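Local coordinates for fatty acid synthase 1, isoform A (Drosophila melanogaster, PDB 6FN6), which probably makes long-chain saturated fatty acids from acetyl-CoA and malonyl-CoA, using NADPH, this piece carrying its dehydratase, enoylreductase and ketoreductase domains, at residues Val695-Ala698 and Leu699-Gly703; Leu835-Ser838 and Val839-Gly842; Glu844-Gln847 and Asn848-Ser852; Arg881-Ser885 and Gly886-Gly890. All coordinates share one frame; numbering follows the deposited sequence.

Interaction 1: residues Val695-Ala698 and Leu699-Gly703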
loop_
_atom_site.group_PDB
_atom_site.type_symbol
_atom_site.label_atom_id
_atom_site.label_comp_id
_atom_site.label_asym_id
_atom_site.label_seq_id
_atom_site.Cartn_x
_atom_site.Cartn_y
_atom_site.Cartn_z
ATOM N N VAL A 695 -1.134 9.343 -23.108
ATOM C CA VAL A 695 -1.166 10.600 -22.375
ATOM C C VAL A 695 -2.603 11.064 -22.186
ATOM O O VAL A 695 -2.983 11.518 -21.106
ATOM C CB VAL A 695 -0.322 11.675 -23.095
ATOM C CG1 VAL A 695 -0.721 13.078 -22.654
ATOM C CG2 VAL A 695 1.152 11.454 -22.833
ATOM N N TYR A 696 -3.405 10.934 -23.235
ATOM C CA TYR A 696 -4.773 11.427 -23.197
ATOM C C TYR A 696 -5.678 10.521 -22.371
ATOM O O TYR A 696 -6.569 11.003 -21.671
ATOM C CB TYR A 696 -5.321 11.572 -24.615
ATOM C CG TYR A 696 -4.990 12.905 -25.244
ATOM C CD1 TYR A 696 -5.648 14.064 -24.848
ATOM C CD2 TYR A 696 -4.018 13.009 -26.231
ATOM C CE1 TYR A 696 -5.349 15.287 -25.416
ATOM C CE2 TYR A 696 -3.712 14.230 -26.806
ATOM C CZ TYR A 696 -4.381 15.365 -26.393
ATOM O OH TYR A 696 -4.083 16.582 -26.961
ATOM N N TYR A 697 -5.449 9.215 -22.431
ATOM C CA TYR A 697 -6.267 8.286 -21.663
ATOM C C TYR A 697 -5.971 8.423 -20.171
ATOM O O TYR A 697 -6.824 8.141 -19.328
ATOM C CB TYR A 697 -6.032 6.841 -22.104
ATOM C CG TYR A 697 -6.801 5.851 -21.258
ATOM C CD1 TYR A 697 -8.187 5.789 -21.322
ATOM C CD2 TYR A 697 -6.148 5.002 -20.376
ATOM C CE1 TYR A 697 -8.898 4.900 -20.546
ATOM C CE2 TYR A 697 -6.855 4.107 -19.593
ATOM C CZ TYR A 697 -8.231 4.063 -19.682
ATOM O OH TYR A 697 -8.947 3.180 -18.908
ATOM N N ALA A 698 -4.754 8.851 -19.853
ATOM C CA ALA A 698 -4.318 8.970 -18.467
ATOM C C ALA A 698 -4.670 10.335 -17.877
ATOM O O ALA A 698 -5.292 10.420 -16.817
ATOM C CB ALA A 698 -2.815 8.724 -18.365
ATOM N N LEU A 699 -4.265 11.396 -18.568
ATOM C CA LEU A 699 -4.392 12.751 -18.039
ATOM C C LEU A 699 -5.802 13.331 -18.185
ATOM O O LEU A 699 -6.286 14.017 -17.284
ATOM C CB LEU A 699 -3.392 13.682 -18.731
ATOM C CG LEU A 699 -1.908 13.299 -18.687
ATOM C CD1 LEU A 699 -1.058 14.451 -19.196
ATOM C CD2 LEU A 699 -1.464 12.876 -17.292
ATOM N N VAL A 700 -6.461 13.054 -19.305
ATOM C CA VAL A 700 -7.749 13.679 -19.594
ATOM C C VAL A 700 -8.915 12.788 -19.179
ATOM O O VAL A 700 -9.824 13.236 -18.482
ATOM C CB VAL A 700 -7.854 14.048 -21.090
ATOM C CG1 VAL A 700 -9.233 14.604 -21.421
ATOM C CG2 VAL A 700 -6.784 15.054 -21.460
ATOM N N VAL A 701 -8.893 11.531 -19.604
ATOM C CA VAL A 701 -10.002 10.628 -19.328
ATOM C C VAL A 701 -10.002 10.231 -17.860
ATOM O O VAL A 701 -10.925 10.561 -17.119
ATOM C CB VAL A 701 -9.945 9.378 -20.229
ATOM C CG1 VAL A 701 -11.100 8.432 -19.910
ATOM C CG2 VAL A 701 -9.971 9.779 -21.693
ATOM N N ARG A 702 -8.968 9.508 -17.448
ATOM C CA ARG A 702 -8.877 9.005 -16.084
ATOM C C ARG A 702 -8.635 10.127 -15.073
ATOM O O ARG A 702 -9.389 10.278 -14.111
ATOM C CB ARG A 702 -7.763 7.960 -15.990
ATOM C CG ARG A 702 -8.007 6.721 -16.845
ATOM C CD ARG A 702 -9.076 5.820 -16.244
ATOM N NE ARG A 702 -8.610 5.172 -15.019
ATOM C CZ ARG A 702 -8.001 3.991 -14.974
ATOM N NH1 ARG A 702 -7.777 3.301 -16.083
ATOM N NH2 ARG A 702 -7.617 3.494 -13.809
ATOM N N GLY A 703 -7.591 10.918 -15.305
ATOM C CA GLY A 703 -7.184 11.948 -14.366
ATOM C C GLY A 703 -8.027 13.210 -14.390
ATOM O O GLY A 703 -8.100 13.929 -13.391
#
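Tyr-697 lies under the aliphatic chain of Arg-702, whose CG stands over one face of the ring, 4.1 Å from its centroid, in a CH-pi contact. The pair closes the last turns of helix 689-702 in the enoylreductase part, a fold of the zinc-binding dehydrogenase family. Here the helix widens into pi-type turns. The amides of both Val-700 and Val-701 bond Tyr-696 O, and the later bonds reach five residues back, from Arg-702 N to Tyr-697 O and from Gly-703 N to Ala-698 O (2.8 Å). Arg-702 is bent at chi2 and chi3 (-74° and -70°), which folds its methylenes across the ring and brings NH1 to Tyr-697 OH at 3.1 Å, with ring and guanidinium planes 80° apart. A long arginine can thus offer the ring carbon and the hydroxyl a donor. Its other nitrogens are held by Gly-833 O and His-832, while Asn-828 of the second subunit bonds both NH1 and the tyrosine hydroxyl. A leucine in place of Tyr-697 would probably cost the arginine methylenes their ring face and leave NH1 and that asparagine without the phenolic oxygen, the arginine less tightly fixed. The apolar residues pack outward: Tyr-696 lies beside Val-700, both touching Leu-853 of helix 844-860, and Val-695 packs on Ala-723, Ala-724 and Val-727 of helix 719-731. Within the helix, Val-695 CG1 also meets Leu-699 CD1 at 3.7 Å.

Interaction 2: residues Leu835-Ser838 and Val839-Gly842; sequences LLDS and VMEG
Leu-836 lays its CD1 methyl against the branch of Val-839, 4.0 Å from CB, the two side chains meeting at a slant. They sit three residues apart on the short helix 836-841, which follows strand 830-833, the outermost strand, within this chain, of the parallel sheet in the Rossmann-type half of the enoylreductase. Leu-836 has CG anti to the backbone N (chi1 177°), and this carries its branched end along the helix toward the valine. Leu-836 O receives Val-839 N at 2.8 Å and, weakly, Met-840 N at 3.4 Å, while Asp-837 O takes Glu-841 N at 2.9 Å in a regular alpha-helical bond. Outward, Leu-836 reaches Thr-694 and Val-839 reaches Tyr-697, both on helix 689-702, so the compact apolar pair packs this helix on its neighbour. Leu-835, just before the first turn, binds Asn-828 of the second subunit through its backbone N. Glu-841 shares the anti first torsion, but its chain stays extended on the exposed side, as suits a charged residue. Met-840 has a flexible, unbranched chain that touches both Met-656 and Met-672 while its end curls back along the helix. The bend falls at chi3, -74°, and sets the CE methyl 3.7 Å from Asp-837 OD1, a van der Waals approach, and 4.1 Å from Asp-837 CA.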
loop_
_atom_site.group_PDB
_atom_site.type_symbol
_atom_site.label_atom_id
_atom_site.label_comp_id
_atom_site.label_asym_id
_atom_site.label_seq_id
_atom_site.Cartn_x
_atom_site.Cartn_y
_atom_site.Cartn_z
ATOM N N LEU A 835 -3.661 0.886 -17.914
ATOM C CA LEU A 835 -3.167 -0.030 -18.927
ATOM C C LEU A 835 -3.814 0.281 -20.267
ATOM O O LEU A 835 -4.996 0.004 -20.473
ATOM C CB LEU A 835 -3.462 -1.480 -18.538
ATOM C CG LEU A 835 -2.699 -2.102 -17.366
ATOM C CD1 LEU A 835 -3.073 -1.476 -16.023
ATOM C CD2 LEU A 835 -2.937 -3.602 -17.342
ATOM N N LEU A 836 -3.034 0.841 -21.184
ATOM C CA LEU A 836 -3.538 1.151 -22.514
ATOM C C LEU A 836 -4.053 -0.103 -23.208
ATOM O O LEU A 836 -5.034 -0.049 -23.948
ATOM C CB LEU A 836 -2.450 1.808 -23.363
ATOM C CG LEU A 836 -2.826 2.119 -24.816
ATOM C CD1 LEU A 836 -4.129 2.899 -24.908
ATOM C CD2 LEU A 836 -1.705 2.881 -25.498
ATOM N N ASP A 837 -3.393 -1.233 -22.956
ATOM C CA ASP A 837 -3.799 -2.503 -23.545
ATOM C C ASP A 837 -5.274 -2.784 -23.276
ATOM O O ASP A 837 -6.000 -3.240 -24.158
ATOM C CB ASP A 837 -2.940 -3.649 -23.001
ATOM C CG ASP A 837 -1.489 -3.551 -23.436
ATOM O OD1 ASP A 837 -1.218 -2.905 -24.470
ATOM O OD2 ASP A 837 -0.621 -4.129 -22.748
ATOM N N SER A 838 -5.716 -2.503 -22.055
ATOM C CA SER A 838 -7.104 -2.726 -21.670
ATOM C C SER A 838 -8.066 -1.917 -22.542
ATOM O O SER A 838 -9.220 -2.304 -22.727
ATOM C CB SER A 838 -7.310 -2.372 -20.196
ATOM O OG SER A 838 -6.536 -3.219 -19.364
ATOM N N VAL A 839 -7.591 -0.795 -23.075
ATOM C CA VAL A 839 -8.417 0.043 -23.937
ATOM C C VAL A 839 -8.676 -0.679 -25.250
ATOM O O VAL A 839 -9.824 -0.854 -25.656
ATOM C CB VAL A 839 -7.761 1.416 -24.189
ATOM C CG1 VAL A 839 -8.626 2.262 -25.118
ATOM C CG2 VAL A 839 -7.518 2.145 -22.877
ATOM N N MET A 840 -7.602 -1.102 -25.908
ATOM C CA MET A 840 -7.709 -1.734 -27.213
ATOM C C MET A 840 -8.435 -3.068 -27.070
ATOM O O MET A 840 -9.250 -3.440 -27.911
ATOM C CB MET A 840 -6.321 -1.937 -27.829
ATOM C CG MET A 840 -5.510 -0.653 -27.954
ATOM S SD MET A 840 -3.915 -0.878 -28.768
ATOM C CE MET A 840 -2.979 -1.707 -27.487
ATOM N N GLU A 841 -8.136 -3.774 -25.986
ATOM C CA GLU A 841 -8.790 -5.040 -25.679
ATOM C C GLU A 841 -10.224 -4.811 -25.204
ATOM O O GLU A 841 -11.077 -5.687 -25.331
ATOM C CB GLU A 841 -7.991 -5.798 -24.615
ATOM C CG GLU A 841 -8.539 -7.171 -24.264
ATOM C CD GLU A 841 -7.714 -7.863 -23.195
ATOM O OE1 GLU A 841 -6.753 -7.242 -22.692
ATOM O OE2 GLU A 841 -8.024 -9.025 -22.856
ATOM N N GLY A 842 -10.477 -3.627 -24.653
ATOM C CA GLY A 842 -11.764 -3.309 -24.057
ATOM C C GLY A 842 -12.841 -2.864 -25.029
ATOM O O GLY A 842 -12.761 -3.119 -26.229
#

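Interaction 3: residues Glu844-Gln847 and Asn848-Ser852; sequences EEMQ and NQVVS
A local contact between residues three and four places apart, chiefly Met-846 with Val-850, lies along the first turns of helix 844-860 in the enoylreductase domain. Its frame is a run of i to i+4 backbone bonds: Asn-848 N to Glu-844 O and Gln-849 N to Glu-845 O, both at 3.0 Å, then Val-850 N to Met-846 O and Val-851 N to Gln-847 O. Met-846 is bent at chi2 and chi3, and this turns its chain along the helix until CE sits against Val-850 CG1, the two side chains meeting at about a right angle; CE also nears Gln-849 CB at 4.2 Å. A pliant methionine and a beta-branched valine make an apolar patch, and both touch Tyr-697 of helix 689-702. An alanine at Val-850 removes CG1 and CG2, and would probably open a gap beside the Met-846 methyl and Tyr-697, leaving the methionine end freer to move. The polar residues differ. Gln-847 is buried and extended, its OE1 accepting from Arg-671 NE and its NE2 donating to Val-839 O, so an amide with both functions suits the spot. Glu-845 is exposed, its OE1 4.2 Å from Asn-848 ND2, too far for a hydrogen bond, with the two planes turned by 50°. Further on, Ser-852 returns both its N and its OG to Asn-848 O, a serine folding back onto the preceding turn. With Gln-847 as a buried polar exception, the Met-846 and Val-850 side is a typical i, i+4 contact on a helix packed against another helix.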
loop_
_atom_site.group_PDB
_atom_site.type_symbol
_atom_site.label_atom_id
_atom_site.label_comp_id
_atom_site.label_asym_id
_atom_site.label_seq_id
_atom_site.Cartn_x
_atom_site.Cartn_y
_atom_site.Cartn_z
ATOM N N GLU A 844 -15.594 -0.415 -27.201
ATOM C CA GLU A 844 -15.325 0.375 -28.399
ATOM C C GLU A 844 -15.368 1.883 -28.157
ATOM O O GLU A 844 -14.504 2.616 -28.638
ATOM C CB GLU A 844 -16.329 0.013 -29.498
ATOM C CG GLU A 844 -16.136 -1.380 -30.084
ATOM C CD GLU A 844 -16.618 -2.482 -29.160
ATOM O OE1 GLU A 844 -17.205 -2.164 -28.103
ATOM O OE2 GLU A 844 -16.408 -3.670 -29.491
ATOM N N GLU A 845 -16.372 2.346 -27.419
ATOM C CA GLU A 845 -16.580 3.781 -27.243
ATOM C C GLU A 845 -15.355 4.450 -26.632
ATOM O O GLU A 845 -15.030 5.591 -26.968
ATOM C CB GLU A 845 -17.808 4.047 -26.373
ATOM C CG GLU A 845 -18.082 5.529 -26.130
ATOM C CD GLU A 845 -18.157 6.335 -27.418
ATOM O OE1 GLU A 845 -18.492 5.753 -28.473
ATOM O OE2 GLU A 845 -17.874 7.551 -27.375
ATOM N N MET A 846 -14.682 3.743 -25.730
ATOM C CA MET A 846 -13.474 4.263 -25.100
ATOM C C MET A 846 -12.379 4.467 -26.145
ATOM O O MET A 846 -11.646 5.458 -26.107
ATOM C CB MET A 846 -12.993 3.315 -24.000
ATOM C CG MET A 846 -11.972 3.923 -23.057
ATOM S SD MET A 846 -12.573 5.412 -22.232
ATOM C CE MET A 846 -11.520 6.648 -22.983
ATOM N N GLN A 847 -12.270 3.519 -27.072
ATOM C CA GLN A 847 -11.306 3.616 -28.163
ATOM C C GLN A 847 -11.590 4.834 -29.036
ATOM O O GLN A 847 -10.676 5.548 -29.442
ATOM C CB GLN A 847 -11.334 2.350 -29.023
ATOM C CG GLN A 847 -10.877 1.092 -28.309
ATOM C CD GLN A 847 -11.290 -0.169 -29.043
ATOM O OE1 GLN A 847 -11.919 -0.109 -30.099
ATOM N NE2 GLN A 847 -10.928 -1.321 -28.489
ATOM N N ASN A 848 -12.865 5.066 -29.321
ATOM C CA ASN A 848 -13.262 6.167 -30.189
ATOM C C ASN A 848 -13.041 7.520 -29.521
ATOM O O ASN A 848 -12.773 8.512 -30.196
ATOM C CB ASN A 848 -14.728 6.017 -30.592
ATOM C CG ASN A 848 -14.943 4.896 -31.588
ATOM O OD1 ASN A 848 -14.234 4.796 -32.591
ATOM N ND2 ASN A 848 -15.918 4.038 -31.312
ATOM N N GLN A 849 -13.159 7.562 -28.199
ATOM C CA GLN A 849 -12.961 8.807 -27.470
ATOM C C GLN A 849 -11.485 9.206 -27.458
ATOM O O GLN A 849 -11.147 10.358 -27.731
ATOM C CB GLN A 849 -13.492 8.693 -26.040
ATOM C CG GLN A 849 -13.303 9.960 -25.216
ATOM C CD GLN A 849 -14.010 11.157 -25.831
ATOM O OE1 GLN A 849 -13.371 12.080 -26.337
ATOM N NE2 GLN A 849 -15.337 11.144 -25.794
ATOM N N VAL A 850 -10.610 8.257 -27.138
ATOM C CA VAL A 850 -9.187 8.555 -27.008
ATOM C C VAL A 850 -8.626 9.041 -28.340
ATOM O O VAL A 850 -7.822 9.972 -28.377
ATOM C CB VAL A 850 -8.389 7.329 -26.491
ATOM C CG1 VAL A 850 -8.815 6.971 -25.077
ATOM C CG2 VAL A 850 -8.560 6.134 -27.408
ATOM N N VAL A 851 -9.050 8.418 -29.435
ATOM C CA VAL A 851 -8.559 8.805 -30.750
ATOM C C VAL A 851 -9.084 10.197 -31.086
ATOM O O VAL A 851 -8.399 10.988 -31.734
ATOM C CB VAL A 851 -8.955 7.774 -31.833
ATOM C CG1 VAL A 851 -8.344 6.417 -31.518
ATOM C CG2 VAL A 851 -10.466 7.662 -31.955
ATOM N N SER A 852 -10.299 10.496 -30.636
ATOM C CA SER A 852 -10.868 11.828 -30.813
ATOM C C SER A 852 -10.000 12.855 -30.097
ATOM O O SER A 852 -9.706 13.921 -30.638
ATOM C CB SER A 852 -12.303 11.887 -30.287
ATOM O OG SER A 852 -13.114 10.906 -30.908
#

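Interaction 4: residues Arg881-Ser885 and Gly886-Gly890; sequences RFMAS and GKHIG
Helix 876-885 ends as Gly-886 takes a positive phi of 97°, a value at which a CB would press on the preceding carbonyl, and the chain turns so that Lys-887 and His-888 come back to Phe-882 and Met-883. Glycine is therefore the natural residue at this break. Phe-882 has CG anti to its amide nitrogen (chi1 -179°), which swings the ring under the returning loop. Its CE2 meets His-888 CB at 3.4 Å, while CE1 meets the methylene CG of Lys-887 at 3.9 Å, the two side chains running at about a right angle. A large flat ring can thus support two loop residues at once, and lysine gives it carbon while its amino end can extend to solvent. His-888 is directed back at the helix. The imidazole lies beside Met-883, with NE2 3.4 Å from CG and SD 5.0 Å from the ring centroid in an oblique sulfur-aromatic contact; the extended methionine chain passes the imidazole at a slant. On the ring's other nitrogen, ND1 makes a weak in-plane bond to Gly-890 O, within the loop. Ser-885 OG turns back to Phe-882 O, a small hydroxyl meeting the carbonyl of the last full turn, though the very short length of this bond is doubtful. The turn joins the helix to strand 891-895, which runs parallel to strand 868-872, so that strand, helix 876-885 and strand form a beta-alpha-beta crossover. Beside it, helix 742-751 receives Ile-889 on Lys-744 and Phe-747, and Lys-744 NZ bonds Gly-886 O.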
loop_
_atom_site.group_PDB
_atom_site.type_symbol
_atom_site.label_atom_id
_atom_site.label_comp_id
_atom_site.label_asym_id
_atom_site.label_seq_id
_atom_site.Cartn_x
_atom_site.Cartn_y
_atom_site.Cartn_z
ATOM N N ARG A 881 18.896 -2.723 -28.999
ATOM C CA ARG A 881 19.966 -2.508 -28.033
ATOM C C ARG A 881 20.104 -1.026 -27.703
ATOM O O ARG A 881 20.440 -0.661 -26.577
ATOM C CB ARG A 881 21.291 -3.065 -28.556
ATOM C CG ARG A 881 21.335 -4.584 -28.575
ATOM C CD ARG A 881 22.714 -5.116 -28.920
ATOM N NE ARG A 881 22.743 -6.577 -28.902
ATOM C CZ ARG A 881 22.818 -7.312 -27.796
ATOM N NH1 ARG A 881 22.868 -6.730 -26.603
ATOM N NH2 ARG A 881 22.839 -8.636 -27.881
ATOM N N PHE A 882 19.839 -0.179 -28.691
ATOM C CA PHE A 882 19.961 1.263 -28.517
ATOM C C PHE A 882 18.895 1.797 -27.569
ATOM O O PHE A 882 19.170 2.684 -26.760
ATOM C CB PHE A 882 19.868 1.973 -29.867
ATOM C CG PHE A 882 20.000 3.466 -29.775
ATOM C CD1 PHE A 882 21.232 4.054 -29.550
ATOM C CD2 PHE A 882 18.891 4.281 -29.920
ATOM C CE1 PHE A 882 21.355 5.427 -29.465
ATOM C CE2 PHE A 882 19.007 5.655 -29.840
ATOM C CZ PHE A 882 20.240 6.228 -29.610
ATOM N N MET A 883 17.681 1.266 -27.666
ATOM C CA MET A 883 16.601 1.724 -26.800
ATOM C C MET A 883 16.796 1.191 -25.386
ATOM O O MET A 883 16.492 1.873 -24.410
ATOM C CB MET A 883 15.236 1.288 -27.336
ATOM C CG MET A 883 14.080 1.895 -26.554
ATOM S SD MET A 883 12.459 1.668 -27.305
ATOM C CE MET A 883 11.457 2.658 -26.198
ATOM N N ALA A 884 17.304 -0.031 -25.281
ATOM C CA ALA A 884 17.550 -0.648 -23.984
ATOM C C ALA A 884 18.537 0.177 -23.162
ATOM O O ALA A 884 18.406 0.281 -21.943
ATOM C CB ALA A 884 18.068 -2.069 -24.164
ATOM N N SER A 885 19.525 0.759 -23.838
ATOM C CA SER A 885 20.569 1.527 -23.167
ATOM C C SER A 885 19.972 2.688 -22.381
ATOM O O SER A 885 20.307 2.898 -21.216
ATOM C CB SER A 885 21.584 2.052 -24.183
ATOM O OG SER A 885 20.982 2.968 -25.082
ATOM N N GLY A 886 19.088 3.438 -23.029
ATOM C CA GLY A 886 18.391 4.535 -22.382
ATOM C C GLY A 886 19.000 5.906 -22.606
ATOM O O GLY A 886 18.610 6.872 -21.950
ATOM N N LYS A 887 19.957 6.001 -23.526
ATOM C CA LYS A 887 20.546 7.292 -23.866
ATOM C C LYS A 887 19.685 8.014 -24.897
ATOM O O LYS A 887 19.932 9.178 -25.219
ATOM C CB LYS A 887 21.968 7.135 -24.413
ATOM C CG LYS A 887 22.063 6.333 -25.705
ATOM C CD LYS A 887 23.496 6.259 -26.218
ATOM C CE LYS A 887 23.948 7.606 -26.779
ATOM N NZ LYS A 887 25.305 7.555 -27.389
ATOM N N HIS A 888 18.671 7.323 -25.407
ATOM C CA HIS A 888 17.866 7.849 -26.501
ATOM C C HIS A 888 16.847 8.862 -26.002
ATOM O O HIS A 888 16.321 8.736 -24.897
ATOM C CB HIS A 888 17.147 6.708 -27.227
ATOM C CG HIS A 888 16.076 6.056 -26.409
ATOM N ND1 HIS A 888 14.747 6.407 -26.508
ATOM C CD2 HIS A 888 16.139 5.086 -25.466
ATOM C CE1 HIS A 888 14.036 5.676 -25.668
ATOM N NE2 HIS A 888 14.857 4.866 -25.025
ATOM N N ILE A 889 16.559 9.848 -26.844
ATOM C CA ILE A 889 15.546 10.850 -26.550
ATOM C C ILE A 889 14.505 10.822 -27.655
ATOM O O ILE A 889 14.821 11.042 -28.823
ATOM C CB ILE A 889 16.174 12.255 -26.403
ATOM C CG1 ILE A 889 17.077 12.299 -25.166
ATOM C CG2 ILE A 889 15.086 13.338 -26.333
ATOM C CD1 ILE A 889 17.789 13.628 -24.958
ATOM N N GLY A 890 13.263 10.541 -27.280
ATOM C CA GLY A 890 12.178 10.470 -28.240
ATOM C C GLY A 890 11.844 9.047 -28.634
ATOM O O GLY A 890 12.012 8.119 -27.843
#

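Interactions 1, 2 and 3 form one cluster around Tyr-697. Its ring touches Val-839 of interaction 2 (CZ to CG2, 3.8 Å) and Met-846 of interaction 3 (CD1 to CE, 3.8 Å), and the same methyl lies 3.6 Å from Val-701 CG1. Between 835-842 and 844-852, Gln-847 ties the two successive helices together. Interactions 1 and 2 also meet the second subunit, so these two, but not interaction 3, border the dimer partner. Interaction 4 stands apart, its centre about 26 Å from those of interactions 1 and 2. All four lie in the enoylreductase, away from the predicted dehydratase residues His-24 and Asp-175.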